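Local coordinates for cyclic di-GMP-binding protein XC_3703 (Xanthomonas campestris pv. campestris, PDB 5B7W) that binds the second messenger cyclic di-GMP and regulates bacterial virulence and biofilm formation, promoting target-gene binding by a LysR-type transcriptional regulator when the nucleotide is absent, at residues 37-42 with 62-67. Sequence-based numbering, arbitrary orientation.
Sequences AKFELE and DILRAR
Phe39 reaches across from strand 38-42 to Ile63 and Leu64 on one turn of helix 54-70, and these three buried residues carry the whole contact. The interaction is purely apolar, with no hydrogen bond crossing between the segments. Phe39 CE2 makes the closest approach, 3.8 Å from Leu64 CB, while Phe39 CZ lies 4.4 Å from Ile63 CB. The far rim of the ring therefore meets the two side chains at their roots, at an oblique tilt. The CB of Phe39 points toward the helix, and with CG anti to the carbonyl carbon (chi1 -55°) the ring carries CE2 and CZ up to it; Leu64, whose CG is anti to the backbone N (chi1 -177°), runs past it in the opposite direction. The nearest CA atoms, of Phe39 and Leu64, are 8.5 Å apart, so side chains bridge the gap, and the area buried, both sides summed, is a small 133 Å².

Outside the contact, the backbone N of Phe39 is hydrogen-bonded to Asn23 OD1 of helix 12-26. Ala22 and Leu26 of the same helix also touch the Phe39 side chain. Strand 38-42 is an outermost strand of the antiparallel sheet in the RRM-like domain II, paired with strand 46-51, and Phe39 joins it to both helices covering one face.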
# COMPACT_ATOMS: atom_id res chain seq x y z
N ALA A 37 4.06 -23.95 3.96
CA ALA A 37 4.02 -22.50 4.04
C ALA A 37 3.41 -21.96 2.75
O ALA A 37 3.57 -22.56 1.69
CB ALA A 37 5.42 -21.91 4.26
N LYS A 38 2.72 -20.83 2.86
CA LYS A 38 1.98 -20.32 1.72
C LYS A 38 1.59 -18.86 1.95
O LYS A 38 1.44 -18.42 3.09
CB LYS A 38 0.72 -21.16 1.46
CG LYS A 38 -0.14 -21.36 2.70
CD LYS A 38 -1.30 -22.30 2.44
CE LYS A 38 -2.57 -21.54 2.09
NZ LYS A 38 -3.77 -22.42 2.09
N PHE A 39 1.44 -18.13 0.85
CA PHE A 39 0.77 -16.84 0.83
C PHE A 39 -0.60 -17.01 0.20
O PHE A 39 -0.73 -17.66 -0.84
CB PHE A 39 1.56 -15.80 0.02
CG PHE A 39 2.99 -15.63 0.45
CD1 PHE A 39 3.99 -16.44 -0.06
CD2 PHE A 39 3.34 -14.62 1.34
CE1 PHE A 39 5.30 -16.26 0.31
CE2 PHE A 39 4.66 -14.45 1.72
CZ PHE A 39 5.64 -15.27 1.21
N GLU A 40 -1.62 -16.43 0.82
CA GLU A 40 -2.98 -16.47 0.28
C GLU A 40 -3.51 -15.05 0.18
O GLU A 40 -3.63 -14.35 1.19
CB GLU A 40 -3.91 -17.32 1.15
CG GLU A 40 -5.31 -17.44 0.58
CD GLU A 40 -6.38 -17.51 1.65
OE1 GLU A 40 -6.04 -17.33 2.84
OE2 GLU A 40 -7.56 -17.73 1.30
N LEU A 41 -3.82 -14.62 -1.04
CA LEU A 41 -4.45 -13.32 -1.26
C LEU A 41 -5.95 -13.46 -1.06
O LEU A 41 -6.60 -14.29 -1.71
CB LEU A 41 -4.13 -12.80 -2.66
CG LEU A 41 -4.74 -11.44 -2.99
CD1 LEU A 41 -4.26 -10.40 -1.99
CD2 LEU A 41 -4.40 -11.03 -4.41
N GLU A 42 -6.51 -12.65 -0.16
CA GLU A 42 -7.90 -12.76 0.26
C GLU A 42 -8.65 -11.49 -0.13
O GLU A 42 -8.31 -10.40 0.33
CB GLU A 42 -7.98 -13.00 1.77
CG GLU A 42 -9.38 -13.01 2.34
CD GLU A 42 -9.38 -13.25 3.84
OE1 GLU A 42 -8.71 -14.19 4.29
OE2 GLU A 42 -10.05 -12.48 4.56
N ASP A 62 10.03 -10.86 3.98
CA ASP A 62 11.06 -10.34 3.09
C ASP A 62 10.81 -10.75 1.65
O ASP A 62 11.05 -9.97 0.72
CB ASP A 62 12.44 -10.83 3.55
CG ASP A 62 12.75 -10.42 4.98
OD1 ASP A 62 12.21 -9.40 5.44
OD2 ASP A 62 13.53 -11.14 5.64
N ILE A 63 10.32 -11.98 1.44
CA ILE A 63 9.97 -12.42 0.09
C ILE A 63 8.78 -11.62 -0.43
O ILE A 63 8.77 -11.17 -1.58
CB ILE A 63 9.67 -13.93 0.08
CG1 ILE A 63 10.91 -14.73 0.50
CG2 ILE A 63 9.18 -14.37 -1.29
CD1 ILE A 63 10.66 -16.21 0.66
N LEU A 64 7.76 -11.44 0.41
CA LEU A 64 6.56 -10.73 -0.02
C LEU A 64 6.87 -9.28 -0.36
O LEU A 64 6.33 -8.74 -1.34
CB LEU A 64 5.48 -10.82 1.06
CG LEU A 64 4.14 -10.17 0.72
CD1 LEU A 64 3.52 -10.83 -0.50
CD2 LEU A 64 3.19 -10.24 1.91
N ARG A 65 7.73 -8.63 0.42
CA ARG A 65 8.13 -7.27 0.11
C ARG A 65 8.84 -7.20 -1.24
O ARG A 65 8.51 -6.35 -2.08
CB ARG A 65 9.04 -6.71 1.22
CG ARG A 65 8.32 -6.31 2.50
CD ARG A 65 9.20 -5.39 3.33
NE ARG A 65 8.51 -4.84 4.48
CZ ARG A 65 8.77 -5.17 5.74
NH1 ARG A 65 9.72 -6.06 6.01
NH2 ARG A 65 8.08 -4.62 6.73
N ALA A 66 9.81 -8.09 -1.46
CA ALA A 66 10.57 -8.06 -2.71
C ALA A 66 9.68 -8.34 -3.91
O ALA A 66 9.85 -7.74 -4.97
CB ALA A 66 11.72 -9.07 -2.64
N ARG A 67 8.71 -9.25 -3.76
CA ARG A 67 7.81 -9.55 -4.86
C ARG A 67 6.91 -8.37 -5.18
O ARG A 67 6.71 -8.02 -6.35
CB ARG A 67 6.99 -10.80 -4.55
CG ARG A 67 7.78 -12.10 -4.54
CD ARG A 67 8.64 -12.23 -5.79
NE ARG A 67 10.05 -11.96 -5.52
CZ ARG A 67 10.91 -11.50 -6.42
NH1 ARG A 67 10.51 -11.24 -7.65
NH2 ARG A 67 12.17 -11.29 -6.08